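Local coordinates for pseudouridylate synthase RPUSD4, mitochondrial (Homo sapiens, PDB 5UBA), which isomerises uridine to pseudouridine in mitochondrial RNA, including a site in the 16S ribosomal RNA whose modification is needed to assemble a functional mitochondrial ribosome, at residues K84-V89 against L250-R255; V111-W116 against L191-G196. All blocks are in the same frame, centred on the assembly; numbering follows the deposited sequence. Where two conformers were deposited one is given.

In the fold
Contacts 1 and 2 lie in the mixed sheet at the core of the RluA-type catalytic domain, with centres about 12 Å apart. Strand 252-259 runs between strands 86-87 and 112-120, and strand 186-193 follows on the far side of 112-120. Along the chain the order is 84-89, 111-116, 191-196, 250-255, so contact 2 falls within the span that contact 1 closes. The two meet where the backbone O of His-253 receives the N-H of Trp-116, and where Arg-255 makes a cation-pi contact with the Trp-116 ring. The sheet thus sets Tyr-115 beside the chain that follows Asp-83, the active-site residue inferred by similarity.

Contact 1 of 2, residues K84-V89 against L250-R255; sequences KETTGV and LHLHAR
Just after the HRLD motif, which ends in the probable catalytic Asp-83, the short strand 86-87 pairs in parallel with strand 252-259. Three backbone bonds join the segments. Thr-87 N gives to Leu-252 O at 3.3 Å. Ala-254 N gives to Thr-87 O at 2.7 Å, and past the corner at Gly-88, Val-89 N gives to Ala-254 O at 3.0 Å. Just before this pairing the chains stand further apart, and a water bridges the two chains. It takes the N-H of Leu-252 at 3.0 Å and also hydrogen-bonds to Glu-85 O and Leu-250 O.

Thr-87 and His-253 share one face. Thr-87 OG1 sits between the backbone N and the carbonyl carbon (chi1 57°). This brings it to the edge of the imidazole, near the ring plane, where it hydrogen-bonds His-253 ND1 at 2.8 Å. The other ring nitrogen, NE2, bonds to Cys-273 O. Both ring nitrogens are therefore held, which should fix the rotation of the buried histidine.

Thr-86, Leu-252 and the methyl of Ala-254 all pack against Tyr-115. Thr-86 OG1 rests 3.7 Å from Leu-252 CD2. At the corner, Gly-88 CA is 3.6 Å from His-253 CE1, and any CB would run into that atom and into Ala-254 O. Val-89 CG2 then lies 3.8 Å from Arg-255 O. Lys-41 NZ bonds to the carbonyls of Lys-84 and Thr-86, tying the segment to strand 36-41. The aspartate-bearing loop runs on into the central mixed sheet, as in the RluA pseudouridine synthase fold.

Contact 2 of 2, residues V111-W116 against L191-G196; sequences VVKKYW and LQPITG
The Tyr-115 ring has Leu-191 O at its edge, near the ring plane. Pro-193 comes to the CD1-CE1 side obliquely, its CG 3.7 Å from Tyr-115 CE1. The two side chains cross at about a right angle, and Leu-201 of helix 200-209 touches both. The other flat group is the Gln-192 amide. Its NE2 lies against Val-112 CG1 and gives to a water that also binds Lys-113 N, Val-111 O and Pro-193 O. Its OE1 takes Lys-114 NZ at 2.7 Å in the conformer given; Lys-114 has a second one, so this bond is less certain. Gln-192 reaches this spot as an extended chain, with CG anti to the backbone N (chi1 177°).

These are neighbouring antiparallel strands of the mixed central sheet of the catalytic domain. Tyr-115 and Leu-191 form a hydrogen-bonded pair, Tyr-115 N to Leu-191 O and Leu-191 N to Tyr-115 O, each 2.8 Å. The tyrosine side chain is about 7 Å from that of Asp-83, consistent with a place in the active-site cleft. An alanine in place of Gln-192 would probably take one donor from the bridging water and leave Val-112 CG1 without its amide cover.

Lys-113 O is buried without a hydrogen-bond partner; Gln-192 CG packs on it at 3.3 Å, and Gln-192 CA makes a CA-H...O contact with it. The Lys-113 chain bends at chi3 (-68°) and passes Pro-193 O. Its NZ reaches Thr-195 O at 3.0 Å from above the carbonyl plane, and a second water links NZ to Ile-194 O.

Contact 1 of 2, residues K84-V89 against L250-R255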
loop_
_atom_site.group_PDB
_atom_site.type_symbol
_atom_site.label_atom_id
_atom_site.label_comp_id
_atom_site.label_asym_id
_atom_site.label_seq_id
_atom_site.Cartn_x
_atom_site.Cartn_y
_atom_site.Cartn_z
ATOM N N LYS A 84 4.791 5.858 2.320
ATOM C CA LYS A 84 5.950 6.194 1.488
ATOM C C LYS A 84 6.327 5.092 0.509
ATOM O O LYS A 84 6.581 5.361 -0.638
ATOM C CB LYS A 84 7.142 6.518 2.405
ATOM C CG LYS A 84 8.446 6.878 1.736
ATOM C CD LYS A 84 9.590 6.896 2.745
ATOM C CE LYS A 84 10.854 7.505 2.149
ATOM N NZ LYS A 84 11.867 7.723 3.211
ATOM N N GLU A 85 6.363 3.849 0.980
ATOM C CA GLU A 85 6.764 2.738 0.126
ATOM C C GLU A 85 5.627 2.095 -0.656
ATOM O O GLU A 85 5.844 1.104 -1.339
ATOM C CB GLU A 85 7.479 1.652 0.934
ATOM C CG GLU A 85 8.929 1.947 1.283
ATOM C CD GLU A 85 9.634 0.651 1.681
ATOM O OE1 GLU A 85 9.384 0.153 2.779
ATOM O OE2 GLU A 85 10.390 0.098 0.857
ATOM N N THR A 86 4.434 2.668 -0.586
ATOM C CA THR A 86 3.337 2.274 -1.451
ATOM C C THR A 86 3.342 3.083 -2.727
ATOM O O THR A 86 3.649 4.263 -2.706
ATOM C CB THR A 86 2.017 2.435 -0.691
ATOM O OG1 THR A 86 2.107 1.616 0.492
ATOM C CG2 THR A 86 0.776 2.038 -1.551
ATOM N N THR A 87 2.999 2.439 -3.831
ATOM C CA THR A 87 2.850 3.086 -5.107
ATOM C C THR A 87 1.378 3.151 -5.503
ATOM O O THR A 87 0.550 2.453 -4.923
ATOM C CB THR A 87 3.629 2.325 -6.184
ATOM O OG1 THR A 87 3.170 0.977 -6.233
ATOM C CG2 THR A 87 5.133 2.327 -5.907
ATOM N N GLY A 88 1.051 4.004 -6.478
ATOM C CA GLY A 88 -0.178 3.873 -7.211
ATOM C C GLY A 88 -1.238 4.913 -6.925
ATOM O O GLY A 88 -0.934 6.072 -6.693
ATOM N N VAL A 89 -2.503 4.478 -6.964
ATOM C CA VAL A 89 -3.623 5.418 -7.125
ATOM C C VAL A 89 -3.762 6.368 -5.944
ATOM O O VAL A 89 -3.898 5.958 -4.792
ATOM C CB VAL A 89 -4.981 4.678 -7.296
ATOM C CG1 VAL A 89 -6.105 5.705 -7.478
ATOM C CG2 VAL A 89 -4.981 3.754 -8.492
ATOM N N LEU A 250 9.919 -2.581 -0.898
ATOM C CA LEU A 250 8.578 -3.137 -0.654
ATOM C C LEU A 250 7.803 -3.251 -1.965
ATOM O O LEU A 250 7.940 -2.410 -2.849
ATOM C CB LEU A 250 7.817 -2.242 0.305
ATOM C CG LEU A 250 6.549 -2.836 0.912
ATOM C CD1 LEU A 250 6.848 -3.939 1.930
ATOM C CD2 LEU A 250 5.763 -1.707 1.550
ATOM N N HIS A 251 7.010 -4.322 -2.101
ATOM C CA HIS A 251 6.168 -4.585 -3.265
ATOM C C HIS A 251 4.704 -4.495 -2.843
ATOM O O HIS A 251 4.009 -5.507 -2.716
ATOM C CB HIS A 251 6.469 -5.952 -3.889
ATOM C CG HIS A 251 7.780 -6.008 -4.610
ATOM N ND1 HIS A 251 8.988 -5.805 -3.980
ATOM C CD2 HIS A 251 8.058 -6.278 -5.899
ATOM C CE1 HIS A 251 9.961 -5.934 -4.876
ATOM N NE2 HIS A 251 9.421 -6.195 -6.047
ATOM N N LEU A 252 4.230 -3.268 -2.673
ATOM C CA LEU A 252 2.834 -2.984 -2.277
ATOM C C LEU A 252 2.288 -1.834 -3.110
ATOM O O LEU A 252 2.754 -0.702 -2.972
ATOM C CB LEU A 252 2.744 -2.681 -0.792
ATOM C CG LEU A 252 1.348 -2.331 -0.245
ATOM C CD1 LEU A 252 0.381 -3.494 -0.448
ATOM C CD2 LEU A 252 1.413 -1.975 1.226
ATOM N N HIS A 253 1.336 -2.143 -3.976
ATOM C CA HIS A 253 0.791 -1.225 -4.970
ATOM C C HIS A 253 -0.712 -0.990 -4.746
ATOM O O HIS A 253 -1.489 -1.955 -4.666
ATOM C CB HIS A 253 1.009 -1.826 -6.347
ATOM C CG HIS A 253 0.476 -1.002 -7.473
ATOM N ND1 HIS A 253 0.969 0.258 -7.791
ATOM C CD2 HIS A 253 -0.494 -1.270 -8.373
ATOM C CE1 HIS A 253 0.334 0.702 -8.858
ATOM N NE2 HIS A 253 -0.565 -0.192 -9.230
ATOM N N ALA A 254 -1.094 0.291 -4.692
ATOM C CA ALA A 254 -2.506 0.678 -4.658
ATOM C C ALA A 254 -3.005 0.595 -6.102
ATOM O O ALA A 254 -2.786 1.488 -6.936
ATOM C CB ALA A 254 -2.658 2.079 -4.078
ATOM N N ARG A 255 -3.609 -0.553 -6.400
ATOM C CA ARG A 255 -4.011 -0.926 -7.739
ATOM C C ARG A 255 -5.290 -0.273 -8.207
ATOM O O ARG A 255 -5.421 0.092 -9.378
ATOM C CB ARG A 255 -4.167 -2.454 -7.793
ATOM C CG ARG A 255 -4.715 -3.001 -9.086
ATOM C CD ARG A 255 -3.755 -2.798 -10.213
ATOM N NE ARG A 255 -4.177 -3.561 -11.370
ATOM C CZ ARG A 255 -3.511 -3.600 -12.515
ATOM N NH1 ARG A 255 -2.379 -2.916 -12.673
ATOM N NH2 ARG A 255 -3.982 -4.357 -13.514
HETATM O O HOH W 1 5.832 -0.844 -3.197
#

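Contact 2 of 2, residues V111-W116 against L191-G196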
loop_
_atom_site.group_PDB
_atom_site.type_symbol
_atom_site.label_atom_id
_atom_site.label_comp_id
_atom_site.label_asym_id
_atom_site.label_seq_id
_atom_site.Cartn_x
_atom_site.Cartn_y
_atom_site.Cartn_z
ATOM N N VAL A 111 -15.526 3.538 -0.052
ATOM C CA VAL A 111 -14.593 3.395 -1.182
ATOM C C VAL A 111 -13.970 2.009 -1.178
ATOM O O VAL A 111 -13.418 1.575 -0.133
ATOM C CB VAL A 111 -13.428 4.410 -1.073
ATOM C CG1 VAL A 111 -12.467 4.285 -2.236
ATOM C CG2 VAL A 111 -13.967 5.820 -1.006
ATOM N N VAL A 112 -14.008 1.342 -2.329
ATOM C CA VAL A 112 -13.373 0.033 -2.452
ATOM C C VAL A 112 -11.897 0.320 -2.746
ATOM O O VAL A 112 -11.597 0.973 -3.748
ATOM C CB VAL A 112 -13.963 -0.785 -3.605
ATOM C CG1 VAL A 112 -13.179 -2.083 -3.792
ATOM C CG2 VAL A 112 -15.441 -1.070 -3.371
ATOM N N LYS A 113 -11.009 -0.175 -1.894
ATOM C CA LYS A 113 -9.559 0.021 -2.006
ATOM C C LYS A 113 -8.949 -1.343 -2.282
ATOM O O LYS A 113 -9.083 -2.223 -1.438
ATOM C CB LYS A 113 -8.966 0.533 -0.678
ATOM C CG LYS A 113 -9.458 1.888 -0.192
ATOM C CD LYS A 113 -8.992 2.228 1.230
ATOM C CE LYS A 113 -9.603 1.353 2.311
ATOM N NZ LYS A 113 -9.027 1.551 3.662
ATOM N N LYS A 114 -8.307 -1.534 -3.436
ATOM C CA LYS A 114 -7.634 -2.799 -3.768
ATOM C C LYS A 114 -6.139 -2.569 -3.914
ATOM O O LYS A 114 -5.731 -1.630 -4.586
ATOM C CB LYS A 114 -8.152 -3.383 -5.076
ATOM C CG LYS A 114 -9.645 -3.678 -5.135
ATOM C CD LYS A 114 -10.041 -4.802 -4.194
ATOM C CE LYS A 114 -11.463 -5.258 -4.484
ATOM N NZ LYS A 114 -11.892 -6.445 -3.692
ATOM N N TYR A 115 -5.351 -3.443 -3.303
ATOM C CA TYR A 115 -3.904 -3.388 -3.372
ATOM C C TYR A 115 -3.407 -4.694 -3.920
ATOM O O TYR A 115 -4.041 -5.726 -3.735
ATOM C CB TYR A 115 -3.290 -3.160 -2.013
ATOM C CG TYR A 115 -3.537 -1.810 -1.405
ATOM C CD1 TYR A 115 -4.783 -1.487 -0.908
ATOM C CD2 TYR A 115 -2.489 -0.906 -1.247
ATOM C CE1 TYR A 115 -5.017 -0.258 -0.313
ATOM C CE2 TYR A 115 -2.707 0.329 -0.665
ATOM C CZ TYR A 115 -3.961 0.625 -0.180
ATOM O OH TYR A 115 -4.181 1.860 0.416
ATOM N N TRP A 116 -2.285 -4.647 -4.605
ATOM C CA TRP A 116 -1.590 -5.857 -5.043
ATOM C C TRP A 116 -0.253 -5.905 -4.343
ATOM O O TRP A 116 0.469 -4.897 -4.260
ATOM C CB TRP A 116 -1.383 -5.853 -6.549
ATOM C CG TRP A 116 -2.612 -6.198 -7.353
ATOM C CD1 TRP A 116 -3.912 -6.321 -6.923
ATOM C CD2 TRP A 116 -2.633 -6.473 -8.744
ATOM N NE1 TRP A 116 -4.739 -6.644 -7.983
ATOM C CE2 TRP A 116 -3.974 -6.734 -9.114
ATOM C CE3 TRP A 116 -1.642 -6.517 -9.724
ATOM C CZ2 TRP A 116 -4.341 -7.041 -10.418
ATOM C CZ3 TRP A 116 -2.014 -6.837 -11.030
ATOM C CH2 TRP A 116 -3.342 -7.107 -11.358
ATOM N N LEU A 191 -5.426 -7.509 -2.071
ATOM C CA LEU A 191 -5.792 -7.174 -0.704
ATOM C C LEU A 191 -6.818 -6.070 -0.713
ATOM O O LEU A 191 -6.687 -5.107 -1.482
ATOM C CB LEU A 191 -4.557 -6.666 0.013
ATOM C CG LEU A 191 -3.351 -7.617 -0.006
ATOM C CD1 LEU A 191 -2.067 -6.896 0.290
ATOM C CD2 LEU A 191 -3.620 -8.729 0.980
ATOM N N GLN A 192 -7.798 -6.170 0.174
ATOM C CA GLN A 192 -8.767 -5.104 0.343
ATOM C C GLN A 192 -8.840 -4.825 1.814
ATOM O O GLN A 192 -9.532 -5.564 2.543
ATOM C CB GLN A 192 -10.145 -5.449 -0.240
ATOM C CG GLN A 192 -11.139 -4.317 0.030
ATOM C CD GLN A 192 -12.494 -4.484 -0.603
ATOM O OE1 GLN A 192 -12.753 -5.410 -1.362
ATOM N NE2 GLN A 192 -13.384 -3.552 -0.281
ATOM N N PRO A 193 -8.161 -3.759 2.266
ATOM C CA PRO A 193 -8.338 -3.314 3.648
ATOM C C PRO A 193 -9.755 -2.714 3.751
ATOM O O PRO A 193 -10.136 -1.844 2.940
ATOM C CB PRO A 193 -7.238 -2.277 3.842
ATOM C CG PRO A 193 -6.957 -1.762 2.458
ATOM C CD PRO A 193 -7.313 -2.831 1.477
ATOM N N ILE A 194 -10.564 -3.250 4.659
ATOM C CA ILE A 194 -11.903 -2.725 4.881
ATOM C C ILE A 194 -11.802 -1.547 5.824
ATOM O O ILE A 194 -12.387 -0.487 5.580
ATOM C CB ILE A 194 -12.836 -3.801 5.476
ATOM C CG1 ILE A 194 -12.906 -5.025 4.541
ATOM C CG2 ILE A 194 -14.205 -3.200 5.776
ATOM C CD1 ILE A 194 -13.409 -4.765 3.135
ATOM N N THR A 195 -11.036 -1.748 6.889
ATOM C CA THR A 195 -10.597 -0.680 7.781
ATOM C C THR A 195 -9.389 0.036 7.174
ATOM O O THR A 195 -9.002 -0.248 6.036
ATOM C CB THR A 195 -10.247 -1.281 9.133
ATOM O OG1 THR A 195 -9.283 -2.328 8.934
ATOM C CG2 THR A 195 -11.475 -1.900 9.792
ATOM N N GLY A 196 -8.846 1.010 7.902
ATOM C CA GLY A 196 -7.762 1.848 7.394
ATOM C C GLY A 196 -6.686 2.096 8.414
ATOM O O GLY A 196 -6.241 3.228 8.567
HETATM O O HOH W 2 -11.882 -1.174 0.833
HETATM O O HOH W 3 -11.352 2.005 5.696
#